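Local coordinates for protein cellulase IBT99 (Metagenomes, PDB 6WBT) that probably hydrolyses 6-phospho-alpha-glucosides as a family 4 glycosyl hydrolase, binding NAD, manganese and glucose-6-phosphate, at residues P174-I177 with E178-M181; D214-D217 with K218-H222; Q129-D132 with Y133-Y137. All blocks are in the same frame, centred on the assembly; numbering follows the deposited sequence.

Contact 1: P174-I177 with E178-M181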
ATOM      1  N   PRO A 174       7.072  28.891  -3.889  1.00 57.12           N
ATOM      2  CA  PRO A 174       5.607  28.960  -3.750  1.00 57.40           C
ATOM      3  C   PRO A 174       5.139  30.251  -3.101  1.00 56.78           C
ATOM      4  O   PRO A 174       4.093  30.788  -3.484  1.00 57.38           O
ATOM      5  CB  PRO A 174       5.277  27.730  -2.891  1.00 57.39           C
ATOM      6  CG  PRO A 174       6.415  26.803  -3.109  1.00 56.95           C
ATOM      7  CD  PRO A 174       7.609  27.691  -3.219  1.00 56.42           C
ATOM      8  N   VAL A 175       5.895  30.770  -2.132  1.00 59.69           N
ATOM      9  CA  VAL A 175       5.511  32.017  -1.478  1.00 60.64           C
ATOM     10  C   VAL A 175       5.637  33.188  -2.444  1.00 61.78           C
ATOM     11  O   VAL A 175       4.836  34.130  -2.406  1.00 61.43           O
ATOM     12  CB  VAL A 175       6.355  32.235  -0.208  1.00 63.24           C
ATOM     13  CG1 VAL A 175       5.801  33.397   0.606  1.00 66.00           C
ATOM     14  CG2 VAL A 175       6.400  30.964   0.626  1.00 61.25           C
ATOM     15  N   GLU A 176       6.641  33.152  -3.324  1.00 62.87           N
ATOM     16  CA  GLU A 176       6.779  34.200  -4.332  1.00 64.18           C
ATOM     17  C   GLU A 176       5.648  34.139  -5.349  1.00 60.86           C
ATOM     18  O   GLU A 176       5.187  35.179  -5.836  1.00 62.72           O
ATOM     19  CB  GLU A 176       8.136  34.087  -5.025  1.00 66.69           C
ATOM     20  CG  GLU A 176       9.297  34.614  -4.199  1.00 71.89           C
ATOM     21  CD  GLU A 176       9.421  36.124  -4.267  1.00 77.09           C
ATOM     22  OE1 GLU A 176      10.330  36.613  -4.968  1.00 80.15           O
ATOM     23  OE2 GLU A 176       8.606  36.822  -3.628  1.00 77.99           O
ATOM     24  N   ILE A 177       5.193  32.931  -5.689  1.00 55.33           N
ATOM     25  CA  ILE A 177       4.025  32.802  -6.555  1.00 53.15           C
ATOM     26  C   ILE A 177       2.785  33.330  -5.848  1.00 54.71           C
ATOM     27  O   ILE A 177       1.927  33.975  -6.466  1.00 55.64           O
ATOM     28  CB  ILE A 177       3.848  31.338  -6.999  1.00 50.55           C
ATOM     29  CG1 ILE A 177       5.023  30.894  -7.871  1.00 48.35           C
ATOM     30  CG2 ILE A 177       2.541  31.158  -7.757  1.00 49.81           C
ATOM     31  CD1 ILE A 177       4.945  29.447  -8.309  1.00 45.55           C
ATOM     32  N   GLU A 178       2.675  33.080  -4.540  1.00 55.30           N
ATOM     33  CA  GLU A 178       1.552  33.613  -3.775  1.00 56.51           C
ATOM     34  C   GLU A 178       1.591  35.133  -3.706  1.00 57.65           C
ATOM     35  O   GLU A 178       0.541  35.772  -3.573  1.00 57.49           O
ATOM     36  CB  GLU A 178       1.545  33.012  -2.369  1.00 57.37           C
ATOM     37  CG  GLU A 178       1.189  31.535  -2.334  1.00 56.21           C
ATOM     38  CD  GLU A 178       1.236  30.950  -0.938  1.00 56.90           C
ATOM     39  OE1 GLU A 178       2.073  31.401  -0.128  1.00 58.38           O
ATOM     40  OE2 GLU A 178       0.432  30.040  -0.649  1.00 56.02           O
ATOM     41  N   ALA A 179       2.783  35.728  -3.789  1.00 58.12           N
ATOM     42  CA  ALA A 179       2.878  37.182  -3.841  1.00 60.52           C
ATOM     43  C   ALA A 179       2.303  37.721  -5.145  1.00 61.75           C
ATOM     44  O   ALA A 179       1.667  38.781  -5.159  1.00 64.06           O
ATOM     45  CB  ALA A 179       4.331  37.622  -3.670  1.00 47.70           C
ATOM     46  N   ARG A 180       2.516  37.003  -6.249  1.00 60.46           N
ATOM     47  CA  ARG A 180       1.935  37.415  -7.521  1.00 58.84           C
ATOM     48  C   ARG A 180       0.422  37.242  -7.513  1.00 57.92           C
ATOM     49  O   ARG A 180      -0.310  38.095  -8.030  1.00 59.13           O
ATOM     50  CB  ARG A 180       2.561  36.621  -8.668  1.00 55.95           C
ATOM     51  CG  ARG A 180       4.083  36.529  -8.626  1.00 57.38           C
ATOM     52  CD  ARG A 180       4.767  37.822  -9.066  1.00 62.61           C
ATOM     53  NE  ARG A 180       4.662  38.886  -8.071  1.00 67.19           N
ATOM     54  CZ  ARG A 180       5.433  38.981  -6.994  1.00 69.68           C
ATOM     55  NH1 ARG A 180       6.371  38.071  -6.763  1.00 69.13           N
ATOM     56  NH2 ARG A 180       5.267  39.984  -6.143  1.00 71.26           N
HETATM   57  N   MSE A 181      -0.063  36.151  -6.927  1.00 57.42           N
HETATM   58  CA  MSE A 181      -1.496  35.907  -6.819  1.00 58.85           C
HETATM   59  C   MSE A 181      -2.154  36.960  -5.932  1.00 60.10           C
HETATM   60  O   MSE A 181      -3.325  37.291  -6.109  1.00 61.48           O
HETATM   61  CB  MSE A 181      -1.761  34.501  -6.275  1.00 59.14           C
HETATM   62  CG  MSE A 181      -1.272  33.390  -7.196  1.00 60.07           C
HETATM   63 SE   MSE A 181      -1.872  31.604  -6.682  0.63 61.40          SE
HETATM   64  CE  MSE A 181      -0.404  31.095  -5.504  1.00 58.06           C
TER
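Glu178 N donates to Pro174 O at 2.9 Å, and the same backbone pattern, from Ala179 N to Val175 O and from Met181 N to Ile177 O, runs through these two turns of helix 173-184. Glu176 O receives Arg180 N at 3.3 Å, with Ala179 N as a second, weak donor. The helix directly follows strand 167-170, the last parallel strand of the Rossmann-type sheet.

The apolar contact is between Ile177 and Met181, a selenomethionine. CG2 of Ile177 is anti to the backbone N, which turns this branch along the helix until it meets Met181 CE at 3.7 Å. Phe205 of strand 202-210 packs on both side chains.

Charge is looser. Glu176 and Arg180 run alongside each other, yet their carboxylate and guanidinium planes stand 89° apart. Arg180 makes its salt bridge through NH2 to Glu183, while Glu178 OE2 bonds to Ser194 OG.

The side chain of Glu176 comes within about 5 Å of the bound glucose-6-phosphate and that of Pro174 within about 6 Å of the manganese ion. The turns rest on backbone bonds and apolar contact with Phe205; with Glu176 OE2 4.0 Å from Arg180 NH1, that attraction is probably a modest electrostatic one.

Contact 2: D214-D217 with K218-H222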
ATOM      1  N   ASP A 214     -12.606  31.166  -1.980  1.00 61.70           N
ATOM      2  CA  ASP A 214     -11.857  30.489  -3.033  1.00 58.03           C
ATOM      3  C   ASP A 214     -11.753  31.391  -4.256  1.00 59.56           C
ATOM      4  O   ASP A 214     -12.766  31.864  -4.779  1.00 62.65           O
ATOM      5  CB  ASP A 214     -12.532  29.163  -3.393  1.00 56.23           C
ATOM      6  CG  ASP A 214     -11.657  28.270  -4.264  1.00 55.28           C
ATOM      7  OD1 ASP A 214     -11.107  28.757  -5.275  1.00 54.50           O
ATOM      8  OD2 ASP A 214     -11.518  27.074  -3.938  1.00 55.62           O
ATOM      9  N   VAL A 215     -10.524  31.630  -4.702  1.00 55.98           N
ATOM     10  CA  VAL A 215     -10.243  32.490  -5.843  1.00 55.16           C
ATOM     11  C   VAL A 215      -9.433  31.754  -6.906  1.00 54.45           C
ATOM     12  O   VAL A 215      -8.761  32.381  -7.719  1.00 55.41           O
ATOM     13  CB  VAL A 215      -9.529  33.780  -5.398  1.00 54.19           C
ATOM     14  CG1 VAL A 215     -10.489  34.686  -4.641  1.00 57.15           C
ATOM     15  CG2 VAL A 215      -8.327  33.437  -4.535  1.00 51.27           C
ATOM     16  N   THR A 216      -9.490  30.420  -6.908  1.00 53.35           N
ATOM     17  CA  THR A 216      -8.694  29.643  -7.854  1.00 48.87           C
ATOM     18  C   THR A 216      -9.167  29.867  -9.285  1.00 48.07           C
ATOM     19  O   THR A 216      -8.352  30.092 -10.189  1.00 47.83           O
ATOM     20  CB  THR A 216      -8.756  28.158  -7.495  1.00 46.92           C
ATOM     21  OG1 THR A 216      -8.464  27.989  -6.103  1.00 46.48           O
ATOM     22  CG2 THR A 216      -7.745  27.369  -8.316  1.00 45.50           C
ATOM     23  N   ASP A 217     -10.483  29.814  -9.509  1.00 49.23           N
ATOM     24  CA  ASP A 217     -11.015  29.998 -10.857  1.00 54.38           C
ATOM     25  C   ASP A 217     -10.715  31.394 -11.388  1.00 55.66           C
ATOM     26  O   ASP A 217     -10.474  31.570 -12.588  1.00 56.08           O
ATOM     27  CB  ASP A 217     -12.520  29.731 -10.871  1.00 59.38           C
ATOM     28  CG  ASP A 217     -12.850  28.252 -10.916  1.00 62.63           C
ATOM     29  OD1 ASP A 217     -11.912  27.436 -11.030  1.00 61.78           O
ATOM     30  OD2 ASP A 217     -14.049  27.906 -10.843  1.00 66.11           O
ATOM     31  N   LYS A 218     -10.723  32.399 -10.511  1.00 56.64           N
ATOM     32  CA  LYS A 218     -10.417  33.756 -10.950  1.00 58.32           C
ATOM     33  C   LYS A 218      -8.935  33.911 -11.271  1.00 56.42           C
ATOM     34  O   LYS A 218      -8.569  34.631 -12.207  1.00 55.70           O
ATOM     35  CB  LYS A 218     -10.841  34.764  -9.883  1.00 60.64           C
ATOM     36  CG  LYS A 218     -10.848  36.207 -10.361  1.00 63.34           C
ATOM     37  CD  LYS A 218     -10.985  37.177  -9.196  1.00 65.90           C
ATOM     38  CE  LYS A 218     -12.143  36.799  -8.286  1.00 67.52           C
ATOM     39  NZ  LYS A 218     -13.443  36.793  -9.011  1.00 69.73           N
ATOM     40  N   LEU A 219      -8.070  33.244 -10.504  1.00 56.41           N
ATOM     41  CA  LEU A 219      -6.634  33.348 -10.742  1.00 56.46           C
ATOM     42  C   LEU A 219      -6.238  32.662 -12.043  1.00 55.50           C
ATOM     43  O   LEU A 219      -5.505  33.234 -12.858  1.00 54.15           O
ATOM     44  CB  LEU A 219      -5.864  32.757  -9.563  1.00 55.22           C
ATOM     45  CG  LEU A 219      -5.661  33.705  -8.382  1.00 55.78           C
ATOM     46  CD1 LEU A 219      -5.137  32.954  -7.175  1.00 52.12           C
ATOM     47  CD2 LEU A 219      -4.709  34.824  -8.774  1.00 57.80           C
ATOM     48  N   LYS A 220      -6.718  31.435 -12.260  1.00 56.72           N
ATOM     49  CA  LYS A 220      -6.376  30.722 -13.485  1.00 60.98           C
ATOM     50  C   LYS A 220      -6.957  31.394 -14.722  1.00 67.55           C
ATOM     51  O   LYS A 220      -6.486  31.130 -15.832  1.00 68.64           O
ATOM     52  CB  LYS A 220      -6.837  29.264 -13.395  1.00 61.25           C
ATOM     53  CG  LYS A 220      -8.335  29.073 -13.234  1.00 64.08           C
ATOM     54  CD  LYS A 220      -8.644  27.808 -12.441  1.00 64.07           C
ATOM     55  CE  LYS A 220      -7.925  26.594 -13.004  1.00 64.28           C
ATOM     56  NZ  LYS A 220      -8.226  25.365 -12.218  1.00 62.95           N
ATOM     57  N   GLU A 221      -7.959  32.260 -14.557  1.00 72.51           N
ATOM     58  CA  GLU A 221      -8.428  33.067 -15.679  1.00 74.80           C
ATOM     59  C   GLU A 221      -7.375  34.087 -16.095  1.00 72.27           C
ATOM     60  O   GLU A 221      -7.187  34.345 -17.290  1.00 73.40           O
ATOM     61  CB  GLU A 221      -9.734  33.771 -15.312  1.00 79.24           C
ATOM     62  CG  GLU A 221     -10.313  34.611 -16.437  1.00 85.34           C
ATOM     63  CD  GLU A 221     -11.034  35.845 -15.936  1.00 90.63           C
ATOM     64  OE1 GLU A 221     -10.778  36.261 -14.786  1.00 90.40           O
ATOM     65  OE2 GLU A 221     -11.856  36.400 -16.694  1.00 94.26           O
ATOM     66  N   HIS A 222      -6.679  34.676 -15.120  1.00 65.92           N
ATOM     67  CA  HIS A 222      -5.648  35.664 -15.415  1.00 62.10           C
ATOM     68  C   HIS A 222      -4.339  35.004 -15.830  1.00 58.74           C
ATOM     69  O   HIS A 222      -3.638  35.512 -16.712  1.00 60.69           O
ATOM     70  CB  HIS A 222      -5.422  36.561 -14.197  1.00 60.91           C
ATOM     71  CG  HIS A 222      -4.300  37.539 -14.362  1.00 61.39           C
ATOM     72  ND1 HIS A 222      -4.507  38.855 -14.715  1.00 63.57           N
ATOM     73  CD2 HIS A 222      -2.961  37.396 -14.215  1.00 60.23           C
ATOM     74  CE1 HIS A 222      -3.345  39.480 -14.781  1.00 64.14           C
ATOM     75  NE2 HIS A 222      -2.390  38.617 -14.483  1.00 61.95           N
TER
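Leu219 N reaches back to Val215 O at 3.0 Å, the first of three bonds from the N-H of residue i+4 to the carbonyl of residue i that wind residues 215 to 221 into the opening turns of helix 216-226. The next, Lys220 N to Thr216 O, is also 3.0 Å long and nearly straight at 175°. Glu221 N to Asp217 O is longer, 3.3 Å, and more bent.

Ahead of the helix, Asp214 OD1 accepts the N-H of Thr216 at 2.8 Å. This is an Asx turn, and it brings the chain out of strand 213-214 into the helix, with Val215 at the N-cap position. Thr216 OG1 is hydrogen-bonded to Val208 N, tying the turn to strand 202-210.

On the inner side, Val215 CG2 meets Leu219 CD1 at 4.2 Å, the two side chains crossing at a slant. Leu185 packs on both, and Leu219 also rests on Ile184 and Leu262.

Asp217 and Lys220 lie alongside each other. Lys220 CG sits between its own backbone N and carbonyl carbon (chi1 62°), and from there CD passes Asp217 OD1 at 3.6 Å. The ammonium goes past the carboxylate, with NZ 4.4 Å from Asp217 OD1, and bonds to the carbonyls of Thr259 and Asp260. Cut back to an alanine here, the side chain could no longer reach out, and the carbonyls of Thr259 and Asp260 would probably lose this donor and Asp217 its nearby positive charge.

Contact 3: Q129-D132 with Y133-Y137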
ATOM      1  N   GLN A 129      27.251  17.282   7.330  1.00 48.47           N
ATOM      2  CA  GLN A 129      28.219  17.784   8.298  1.00 49.06           C
ATOM      3  C   GLN A 129      27.631  18.904   9.144  1.00 46.89           C
ATOM      4  O   GLN A 129      27.963  19.026  10.329  1.00 47.39           O
ATOM      5  CB  GLN A 129      29.481  18.262   7.579  1.00 49.86           C
ATOM      6  CG  GLN A 129      30.641  18.571   8.507  1.00 51.75           C
ATOM      7  CD  GLN A 129      31.912  18.910   7.754  1.00 55.06           C
ATOM      8  OE1 GLN A 129      31.902  19.718   6.825  1.00 55.94           O
ATOM      9  NE2 GLN A 129      33.017  18.290   8.150  1.00 56.88           N
ATOM     10  N   LEU A 130      26.758  19.728   8.558  1.00 43.05           N
ATOM     11  CA  LEU A 130      26.064  20.746   9.339  1.00 42.46           C
ATOM     12  C   LEU A 130      25.147  20.110  10.376  1.00 44.89           C
ATOM     13  O   LEU A 130      25.003  20.624  11.492  1.00 44.98           O
ATOM     14  CB  LEU A 130      25.271  21.667   8.413  1.00 38.83           C
ATOM     15  CG  LEU A 130      24.288  22.645   9.066  1.00 39.15           C
ATOM     16  CD1 LEU A 130      25.013  23.610   9.985  1.00 40.81           C
ATOM     17  CD2 LEU A 130      23.499  23.400   8.008  1.00 39.54           C
ATOM     18  N   ILE A 131      24.522  18.984  10.025  1.00 45.17           N
ATOM     19  CA  ILE A 131      23.650  18.286  10.965  1.00 44.12           C
ATOM     20  C   ILE A 131      24.458  17.755  12.142  1.00 45.15           C
ATOM     21  O   ILE A 131      24.076  17.920  13.307  1.00 44.33           O
ATOM     22  CB  ILE A 131      22.890  17.153  10.250  1.00 42.78           C
ATOM     23  CG1 ILE A 131      22.003  17.714   9.134  1.00 43.74           C
ATOM     24  CG2 ILE A 131      22.069  16.356  11.248  1.00 42.34           C
ATOM     25  CD1 ILE A 131      20.823  18.517   9.629  1.00 44.88           C
ATOM     26  N   ASP A 132      25.593  17.113  11.852  1.00 46.32           N
ATOM     27  CA  ASP A 132      26.408  16.527  12.912  1.00 49.03           C
ATOM     28  C   ASP A 132      27.026  17.593  13.808  1.00 53.50           C
ATOM     29  O   ASP A 132      27.315  17.322  14.979  1.00 56.49           O
ATOM     30  CB  ASP A 132      27.494  15.640  12.304  1.00 48.10           C
ATOM     31  CG  ASP A 132      26.921  14.474  11.521  1.00 49.14           C
ATOM     32  OD1 ASP A 132      25.898  13.908  11.959  1.00 49.59           O
ATOM     33  OD2 ASP A 132      27.489  14.128  10.465  1.00 48.98           O
ATOM     34  N   TYR A 133      27.243  18.801  13.281  1.00 52.72           N
ATOM     35  CA  TYR A 133      27.709  19.900  14.122  1.00 51.79           C
ATOM     36  C   TYR A 133      26.687  20.230  15.201  1.00 52.01           C
ATOM     37  O   TYR A 133      27.037  20.408  16.374  1.00 54.23           O
ATOM     38  CB  TYR A 133      27.994  21.135  13.265  1.00 51.43           C
ATOM     39  CG  TYR A 133      29.323  21.107  12.547  1.00 51.70           C
ATOM     40  CD1 TYR A 133      30.421  20.462  13.101  1.00 53.01           C
ATOM     41  CD2 TYR A 133      29.480  21.730  11.317  1.00 50.89           C
ATOM     42  CE1 TYR A 133      31.638  20.438  12.448  1.00 53.94           C
ATOM     43  CE2 TYR A 133      30.693  21.710  10.655  1.00 51.32           C
ATOM     44  CZ  TYR A 133      31.768  21.063  11.225  1.00 53.80           C
ATOM     45  OH  TYR A 133      32.978  21.040  10.570  1.00 55.87           O
ATOM     46  N   CYS A 134      25.410  20.310  14.821  1.00 49.68           N
ATOM     47  CA  CYS A 134      24.375  20.685  15.776  1.00 49.47           C
ATOM     48  C   CYS A 134      24.032  19.540  16.718  1.00 54.69           C
ATOM     49  O   CYS A 134      23.667  19.780  17.874  1.00 57.76           O
ATOM     50  CB  CYS A 134      23.129  21.160  15.032  1.00 44.89           C
ATOM     51  SG  CYS A 134      23.434  22.529  13.897  1.00 41.58           S
ATOM     52  N   GLU A 135      24.136  18.295  16.248  1.00 56.55           N
ATOM     53  CA  GLU A 135      23.942  17.157  17.139  1.00 58.58           C
ATOM     54  C   GLU A 135      25.022  17.093  18.210  1.00 62.09           C
ATOM     55  O   GLU A 135      24.779  16.567  19.303  1.00 63.29           O
ATOM     56  CB  GLU A 135      23.923  15.855  16.337  1.00 57.87           C
ATOM     57  CG  GLU A 135      22.748  15.710  15.386  1.00 57.17           C
ATOM     58  CD  GLU A 135      21.433  15.514  16.112  1.00 57.70           C
ATOM     59  OE1 GLU A 135      20.421  16.103  15.681  1.00 57.12           O
ATOM     60  OE2 GLU A 135      21.413  14.771  17.117  1.00 59.31           O
ATOM     61  N   GLU A 136      26.210  17.623  17.924  1.00 64.98           N
ATOM     62  CA  GLU A 136      27.351  17.514  18.822  1.00 67.87           C
ATOM     63  C   GLU A 136      27.570  18.766  19.662  1.00 65.94           C
ATOM     64  O   GLU A 136      27.912  18.661  20.844  1.00 66.52           O
ATOM     65  CB  GLU A 136      28.619  17.212  18.014  1.00 71.51           C
ATOM     66  CG  GLU A 136      29.655  16.362  18.739  1.00 77.10           C
ATOM     67  CD  GLU A 136      30.872  16.071  17.876  1.00 81.60           C
ATOM     68  OE1 GLU A 136      31.522  17.034  17.418  1.00 83.06           O
ATOM     69  OE2 GLU A 136      31.172  14.881  17.647  1.00 83.50           O
ATOM     70  N   TYR A 137      27.371  19.946  19.081  1.00 61.70           N
ATOM     71  CA  TYR A 137      27.678  21.213  19.737  1.00 59.86           C
ATOM     72  C   TYR A 137      26.450  22.016  20.134  1.00 55.89           C
ATOM     73  O   TYR A 137      26.455  22.655  21.188  1.00 55.43           O
ATOM     74  CB  TYR A 137      28.561  22.075  18.824  1.00 61.73           C
ATOM     75  CG  TYR A 137      29.906  21.460  18.497  1.00 66.59           C
ATOM     76  CD1 TYR A 137      30.570  20.662  19.419  1.00 69.63           C
ATOM     77  CD2 TYR A 137      30.510  21.678  17.265  1.00 67.31           C
ATOM     78  CE1 TYR A 137      31.799  20.099  19.124  1.00 71.55           C
ATOM     79  CE2 TYR A 137      31.738  21.119  16.961  1.00 68.95           C
ATOM     80  CZ  TYR A 137      32.377  20.331  17.893  1.00 71.34           C
ATOM     81  OH  TYR A 137      33.600  19.774  17.592  1.00 73.26           O
TER
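Gln129 lies along the ring of Tyr133, one helical turn further on, and the two side chains point the same way. The methylene CG of Gln129 makes an off-centre CH-pi contact, 4.2 Å from the Tyr133 ring centroid and 30° off the ring normal. Beyond it the amide is almost parallel to the ring, the planes 13° apart, and brings Gln129 NE2 to 3.7 Å from Tyr133 OH. Gln129 gets there by an extended chain whose CG is anti to the backbone N (chi1 -170°).

Behind the side chains, Gln129 O lies over a face of the same ring, 3.3 Å from Tyr133 CG, and also accepts the N-H of Tyr133 at 3.0 Å. The same carbonyl thus serves the helix bond and lies against the base of the ring. Glu135 N to Ile131 O, again 3.0 Å, continues the helix, whereas the bonds from Cys134 N to Leu130 O and from Glu136 N to Asp132 O are weak.

The buried side of this last part of helix 114-136 carries Leu130, Ile131 and Cys134, with Leu130 CD1 4.4 Å from Cys134 SG. Asp132 makes a salt bridge through OD2 to Arg162, while the side chain of Gln129 comes within about 6 Å of the bound NAD. Phe76 of helix 72-76 meets Tyr133 with its ring nearly parallel. On the side facing the parallel sheet of this Rossmann-type domain, Leu130 and Cys134 rest on Ile82 of strand 81-84, Ile131 and Cys134 on Ile144 of strand 143-146.

Along the chain contact 3 comes first, on helix 114-136, then contact 1 on helix 173-184 and contact 2 on helix 216-226. Contacts 1 and 2 are neighbours, their centres about 14 Å apart, and they touch where Met181 SE packs at 3.6 Å from Leu219 CD1; Val208 of strand 202-210 lies against both of those side chains. This touch joins the Rossmann-type N-terminal part to the C-terminal family 4 domain. Contact 3 lies against parallel strands of the large mixed sheet, its centre about 33 Å from that of contact 1 and about 45 Å from that of contact 2. Contact 1 lies near glucose-6-phosphate and manganese, and contact 3, on the opposite side of the chain's centre, near NAD.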